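Local coordinates for oligopeptide-binding protein AppA (Bacillus subtilis, PDB 1XOC) that binds oligopeptides, including a nonapeptide, as the extracellular receptor of an ABC permease that can replace the Opp system in sporulation and competence, at residues D206-T218 with R508-K520. Residues are numbered along the deposited sequence; the frame is centred on the assembly and turned at random.
Sequences DYFEGRPYLDTVT and RDLYNIEKWWLAK
Tyr213 and Trp517 form a T-shaped pair, the indole turning its edge to the phenol face with the planes at 64° and the centroid of the five-membered ring 5.2 Å from that of Tyr213. The two side chains run alongside each other, and the edge of the Tyr213 ring borders the carbonyls of Lys515 and Trp516. Next to this pair, Leu214 divides its branches: CD1 lies against Ile513 CG1, while CD2 touches Leu518 CD1 at 3.9 Å. Ile513, its CG1 anti to the backbone N (chi1 -176°), extends CD1 tip to tip with Val217 CG2.

The other end is polar. Lys515 NZ forms a salt bridge with Glu209 OE1 (3.0 Å), on the anti side of the carboxylate, and also donates to a water held by Gly210 O. A second water joins Tyr207 OH, Glu514 OE2 and, weakly, Glu209 OE1; it may ease the proximity of the two carboxylates. Close by, Pro212 CA makes a CA-H...O contact with Glu514 O (3.4 Å). One further water donates to Arg211 O and Glu514 O; another accepts from Leu214 N and donates to Ile513 O and Trp516 O. Within the loop, Arg211 bridges to Asp215 OD1 through NH2 and donates from NH1 to Pro212 O.

In this family 5 solute-binding protein, the C-terminal tail thus packs against the loop before strand 216-221 and the start of that strand, which pairs with 23-28 and 198-203 in a mixed sheet. Met51 of helix 43-52 meets Val217, and strand 499-500 pairs with 517-518, bringing Leu499 against Trp516 and Leu518.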
loop_
_atom_site.group_PDB
_atom_site.type_symbol
_atom_site.label_atom_id
_atom_site.label_comp_id
_atom_site.label_asym_id
_atom_site.label_seq_id
_atom_site.Cartn_x
_atom_site.Cartn_y
_atom_site.Cartn_z
ATOM N N ASP A 206 -21.878 13.186 -14.695
ATOM C CA ASP A 206 -22.361 14.115 -13.649
ATOM C C ASP A 206 -21.346 14.324 -12.535
ATOM O O ASP A 206 -21.717 14.745 -11.447
ATOM C CB ASP A 206 -23.680 13.591 -13.058
ATOM C CG ASP A 206 -24.580 14.697 -12.500
ATOM O OD1 ASP A 206 -24.345 15.900 -12.750
ATOM O OD2 ASP A 206 -25.552 14.338 -11.810
ATOM N N TYR A 207 -20.077 14.037 -12.786
ATOM C CA TYR A 207 -19.076 14.187 -11.751
ATOM C C TYR A 207 -19.007 15.642 -11.301
ATOM O O TYR A 207 -19.024 16.572 -12.120
ATOM C CB TYR A 207 -17.703 13.748 -12.250
ATOM C CG TYR A 207 -16.634 13.834 -11.163
ATOM C CD1 TYR A 207 -16.807 13.202 -9.956
ATOM C CD2 TYR A 207 -15.448 14.556 -11.373
ATOM C CE1 TYR A 207 -15.824 13.255 -8.966
ATOM C CE2 TYR A 207 -14.483 14.629 -10.401
ATOM C CZ TYR A 207 -14.680 14.016 -9.193
ATOM O OH TYR A 207 -13.689 14.071 -8.214
ATOM N N PHE A 208 -18.878 15.827 -9.985
ATOM C CA PHE A 208 -18.975 17.180 -9.414
ATOM C C PHE A 208 -17.937 18.199 -9.871
ATOM O O PHE A 208 -18.213 19.400 -9.813
ATOM C CB PHE A 208 -19.141 17.127 -7.881
ATOM C CG PHE A 208 -17.875 16.928 -7.105
ATOM C CD1 PHE A 208 -17.217 18.034 -6.557
ATOM C CD2 PHE A 208 -17.396 15.675 -6.837
ATOM C CE1 PHE A 208 -16.065 17.882 -5.798
ATOM C CE2 PHE A 208 -16.245 15.497 -6.076
ATOM C CZ PHE A 208 -15.578 16.625 -5.556
ATOM N N GLU A 209 -16.769 17.756 -10.336
ATOM C CA GLU A 209 -15.750 18.670 -10.854
ATOM C C GLU A 209 -15.768 18.744 -12.374
ATOM O O GLU A 209 -14.932 19.414 -12.975
ATOM C CB GLU A 209 -14.372 18.253 -10.391
ATOM C CG GLU A 209 -14.218 18.174 -8.904
ATOM C CD GLU A 209 -12.797 17.970 -8.478
ATOM O OE1 GLU A 209 -11.935 17.636 -9.345
ATOM O OE2 GLU A 209 -12.534 18.169 -7.273
ATOM N N GLY A 210 -16.743 18.097 -12.994
ATOM C CA GLY A 210 -16.852 18.013 -14.442
ATOM C C GLY A 210 -16.495 16.611 -14.903
ATOM O O GLY A 210 -15.636 15.938 -14.335
ATOM N N ARG A 211 -17.154 16.167 -15.965
ATOM C CA ARG A 211 -16.862 14.874 -16.536
ATOM C C ARG A 211 -15.371 14.682 -16.857
ATOM O O ARG A 211 -14.728 15.610 -17.367
ATOM C CB ARG A 211 -17.642 14.703 -17.850
ATOM C CG ARG A 211 -17.629 13.271 -18.435
ATOM C CD ARG A 211 -18.036 13.350 -19.881
ATOM N NE ARG A 211 -18.210 12.092 -20.601
ATOM C CZ ARG A 211 -17.303 11.512 -21.378
ATOM N NH1 ARG A 211 -16.062 11.981 -21.471
ATOM N NH2 ARG A 211 -17.657 10.419 -22.066
ATOM N N PRO A 212 -14.847 13.466 -16.616
ATOM C CA PRO A 212 -13.543 13.138 -17.201
ATOM C C PRO A 212 -13.465 13.428 -18.675
ATOM O O PRO A 212 -14.478 13.363 -19.373
ATOM C CB PRO A 212 -13.465 11.607 -17.019
ATOM C CG PRO A 212 -14.205 11.374 -15.775
ATOM C CD PRO A 212 -15.362 12.333 -15.816
ATOM N N TYR A 213 -12.258 13.704 -19.159
ATOM C CA TYR A 213 -12.050 13.797 -20.606
ATOM C C TYR A 213 -12.086 12.410 -21.258
ATOM O O TYR A 213 -12.701 12.230 -22.322
ATOM C CB TYR A 213 -10.739 14.503 -20.934
ATOM C CG TYR A 213 -10.688 15.902 -20.384
ATOM C CD1 TYR A 213 -11.516 16.895 -20.884
ATOM C CD2 TYR A 213 -9.820 16.227 -19.357
ATOM C CE1 TYR A 213 -11.474 18.182 -20.378
ATOM C CE2 TYR A 213 -9.769 17.525 -18.836
ATOM C CZ TYR A 213 -10.610 18.482 -19.341
ATOM O OH TYR A 213 -10.587 19.773 -18.851
ATOM N N LEU A 214 -11.425 11.446 -20.623
ATOM C CA LEU A 214 -11.405 10.068 -21.103
ATOM C C LEU A 214 -12.791 9.457 -21.001
ATOM O O LEU A 214 -13.491 9.678 -20.024
ATOM C CB LEU A 214 -10.386 9.204 -20.301
ATOM C CG LEU A 214 -8.930 9.645 -20.518
ATOM C CD1 LEU A 214 -8.001 9.095 -19.424
ATOM C CD2 LEU A 214 -8.439 9.167 -21.883
ATOM N N ASP A 215 -13.199 8.714 -22.031
ATOM C CA ASP A 215 -14.512 8.091 -22.070
ATOM C C ASP A 215 -14.591 6.856 -21.179
ATOM O O ASP A 215 -15.611 6.643 -20.509
ATOM C CB ASP A 215 -14.894 7.713 -23.486
ATOM C CG ASP A 215 -15.116 8.925 -24.387
ATOM O OD1 ASP A 215 -15.610 9.972 -23.925
ATOM O OD2 ASP A 215 -14.789 8.814 -25.577
ATOM N N THR A 216 -13.535 6.042 -21.214
ATOM C CA THR A 216 -13.436 4.850 -20.395
ATOM C C THR A 216 -12.030 4.608 -19.865
ATOM O O THR A 216 -11.052 5.065 -20.436
ATOM C CB THR A 216 -13.855 3.568 -21.182
ATOM O OG1 THR A 216 -12.904 3.293 -22.225
ATOM C CG2 THR A 216 -15.208 3.727 -21.816
ATOM N N VAL A 217 -11.961 3.910 -18.743
ATOM C CA VAL A 217 -10.720 3.383 -18.212
ATOM C C VAL A 217 -10.902 1.897 -17.950
ATOM O O VAL A 217 -11.831 1.492 -17.277
ATOM C CB VAL A 217 -10.342 4.065 -16.900
ATOM C CG1 VAL A 217 -9.095 3.442 -16.319
ATOM C CG2 VAL A 217 -10.139 5.518 -17.108
ATOM N N THR A 218 -10.003 1.100 -18.499
ATOM C CA THR A 218 -10.034 -0.333 -18.311
ATOM C C THR A 218 -8.793 -0.763 -17.540
ATOM O O THR A 218 -7.697 -0.402 -17.894
ATOM C CB THR A 218 -10.053 -1.026 -19.682
ATOM O OG1 THR A 218 -11.225 -0.646 -20.401
ATOM C CG2 THR A 218 -10.168 -2.512 -19.523
ATOM N N ARG A 508 -0.221 7.406 -5.918
ATOM C CA ARG A 508 -1.389 7.073 -6.738
ATOM C C ARG A 508 -1.059 7.117 -8.229
ATOM O O ARG A 508 -0.966 8.205 -8.819
ATOM C CB ARG A 508 -2.565 8.004 -6.440
ATOM C CG ARG A 508 -3.232 7.831 -5.126
ATOM C CD ARG A 508 -4.491 6.966 -5.235
ATOM N NE ARG A 508 -4.204 5.587 -5.593
ATOM C CZ ARG A 508 -3.683 4.690 -4.765
ATOM N NH1 ARG A 508 -3.399 5.023 -3.513
ATOM N NH2 ARG A 508 -3.444 3.454 -5.187
ATOM N N ASP A 509 -0.889 5.946 -8.845
ATOM C CA ASP A 509 -0.473 5.864 -10.255
ATOM C C ASP A 509 -1.447 6.544 -11.191
ATOM O O ASP A 509 -1.049 7.077 -12.211
ATOM C CB ASP A 509 -0.282 4.397 -10.709
ATOM C CG ASP A 509 0.996 3.807 -10.211
ATOM O OD1 ASP A 509 1.757 4.514 -9.480
ATOM O OD2 ASP A 509 1.271 2.637 -10.577
ATOM N N LEU A 510 -2.712 6.504 -10.817
ATOM C CA LEU A 510 -3.785 7.080 -11.628
ATOM C C LEU A 510 -4.302 8.375 -11.001
ATOM O O LEU A 510 -5.433 8.772 -11.224
ATOM C CB LEU A 510 -4.907 6.064 -11.808
ATOM C CG LEU A 510 -4.458 4.690 -12.360
ATOM C CD1 LEU A 510 -5.621 3.710 -12.530
ATOM C CD2 LEU A 510 -3.725 4.861 -13.695
ATOM N N TYR A 511 -3.437 9.093 -10.288
ATOM C CA TYR A 511 -3.842 10.334 -9.664
ATOM C C TYR A 511 -4.477 11.279 -10.685
ATOM O O TYR A 511 -3.867 11.593 -11.686
ATOM C CB TYR A 511 -2.651 11.024 -9.008
ATOM C CG TYR A 511 -2.965 12.381 -8.370
ATOM C CD1 TYR A 511 -3.745 12.468 -7.225
ATOM C CD2 TYR A 511 -2.494 13.551 -8.919
ATOM C CE1 TYR A 511 -4.026 13.716 -6.635
ATOM C CE2 TYR A 511 -2.792 14.775 -8.351
ATOM C CZ TYR A 511 -3.574 14.830 -7.214
ATOM O OH TYR A 511 -3.902 16.031 -6.623
ATOM N N ASN A 512 -5.671 11.767 -10.376
ATOM C CA ASN A 512 -6.357 12.792 -11.188
ATOM C C ASN A 512 -6.529 12.402 -12.663
ATOM O O ASN A 512 -6.544 13.251 -13.563
ATOM C CB ASN A 512 -5.717 14.155 -11.012
ATOM C CG ASN A 512 -6.311 14.921 -9.857
ATOM O OD1 ASN A 512 -7.045 14.365 -9.015
ATOM N ND2 ASN A 512 -5.979 16.195 -9.779
ATOM N N ILE A 513 -6.718 11.108 -12.877
ATOM C CA ILE A 513 -6.992 10.533 -14.208
ATOM C C ILE A 513 -8.179 11.215 -14.904
ATOM O O ILE A 513 -8.194 11.316 -16.143
ATOM C CB ILE A 513 -7.127 8.975 -14.142
ATOM C CG1 ILE A 513 -7.302 8.405 -15.560
ATOM C CG2 ILE A 513 -8.213 8.520 -13.163
ATOM C CD1 ILE A 513 -7.029 6.926 -15.632
ATOM N N GLU A 514 -9.119 11.738 -14.118
ATOM C CA GLU A 514 -10.234 12.525 -14.690
ATOM C C GLU A 514 -9.803 13.805 -15.391
ATOM O O GLU A 514 -10.598 14.406 -16.124
ATOM C CB GLU A 514 -11.274 12.830 -13.609
ATOM C CG GLU A 514 -10.755 13.580 -12.403
ATOM C CD GLU A 514 -10.172 12.701 -11.263
ATOM O OE1 GLU A 514 -9.705 11.537 -11.451
ATOM O OE2 GLU A 514 -10.194 13.210 -10.133
ATOM N N LYS A 515 -8.557 14.240 -15.171
ATOM C CA LYS A 515 -8.049 15.440 -15.779
ATOM C C LYS A 515 -7.112 15.173 -16.954
ATOM O O LYS A 515 -6.646 16.106 -17.598
ATOM C CB LYS A 515 -7.246 16.262 -14.762
ATOM C CG LYS A 515 -7.901 16.549 -13.414
ATOM C CD LYS A 515 -9.218 17.230 -13.519
ATOM C CE LYS A 515 -9.859 17.333 -12.140
ATOM N NZ LYS A 515 -11.237 17.892 -12.209
ATOM N N TRP A 516 -6.799 13.918 -17.226
ATOM C CA TRP A 516 -5.916 13.576 -18.324
ATOM C C TRP A 516 -6.716 13.561 -19.624
ATOM O O TRP A 516 -7.904 13.251 -19.629
ATOM C CB TRP A 516 -5.322 12.175 -18.154
ATOM C CG TRP A 516 -4.608 11.889 -16.862
ATOM C CD1 TRP A 516 -4.358 12.752 -15.831
ATOM C CD2 TRP A 516 -4.088 10.615 -16.451
ATOM N NE1 TRP A 516 -3.687 12.091 -14.819
ATOM C CE2 TRP A 516 -3.534 10.774 -15.169
ATOM C CE3 TRP A 516 -4.059 9.346 -17.036
ATOM C CZ2 TRP A 516 -2.923 9.715 -14.479
ATOM C CZ3 TRP A 516 -3.469 8.300 -16.349
ATOM C CH2 TRP A 516 -2.917 8.482 -15.087
ATOM N N TRP A 517 -6.066 13.891 -20.718
ATOM C CA TRP A 517 -6.727 13.890 -22.011
ATOM C C TRP A 517 -5.744 13.530 -23.103
ATOM O O TRP A 517 -4.530 13.640 -22.947
ATOM C CB TRP A 517 -7.406 15.230 -22.285
ATOM C CG TRP A 517 -6.546 16.468 -22.150
ATOM C CD1 TRP A 517 -6.169 17.094 -20.983
ATOM C CD2 TRP A 517 -6.036 17.243 -23.195
ATOM N NE1 TRP A 517 -5.431 18.193 -21.251
ATOM C CE2 TRP A 517 -5.334 18.325 -22.609
ATOM C CE3 TRP A 517 -6.082 17.133 -24.577
ATOM C CZ2 TRP A 517 -4.687 19.283 -23.359
ATOM C CZ3 TRP A 517 -5.452 18.088 -25.334
ATOM C CH2 TRP A 517 -4.754 19.163 -24.724
ATOM N N LEU A 518 -6.292 13.068 -24.217
ATOM C CA LEU A 518 -5.500 12.717 -25.380
ATOM C C LEU A 518 -5.606 13.810 -26.432
ATOM O O LEU A 518 -6.700 14.082 -26.940
ATOM C CB LEU A 518 -5.977 11.381 -25.931
ATOM C CG LEU A 518 -5.725 10.220 -24.969
ATOM C CD1 LEU A 518 -6.601 9.023 -25.282
ATOM C CD2 LEU A 518 -4.266 9.792 -25.003
ATOM N N ALA A 519 -4.479 14.449 -26.731
ATOM C CA ALA A 519 -4.429 15.488 -27.737
ATOM C C ALA A 519 -4.645 14.872 -29.115
ATOM O O ALA A 519 -4.040 13.856 -29.446
ATOM C CB ALA A 519 -3.098 16.198 -27.671
ATOM N N LYS A 520 -5.500 15.517 -29.909
ATOM C CA LYS A 520 -5.914 15.043 -31.242
ATOM C C LYS A 520 -5.862 16.213 -32.210
ATOM O O LYS A 520 -5.823 17.363 -31.757
ATOM C CB LYS A 520 -7.349 14.464 -31.218
ATOM C CG LYS A 520 -8.245 15.013 -30.092
ATOM C CD LYS A 520 -9.760 14.802 -30.328
ATOM C CE LYS A 520 -10.157 13.324 -30.351
ATOM N NZ LYS A 520 -11.378 13.037 -29.506
ATOM O OXT LYS A 520 -5.887 16.052 -33.440
HETATM O O HOH W 1 -11.455 15.062 -8.734
HETATM O O HOH W 2 -12.925 16.212 -13.770
HETATM O O HOH W 3 -12.339 16.531 -16.376
HETATM O O HOH W 4 -9.844 12.116 -18.189
#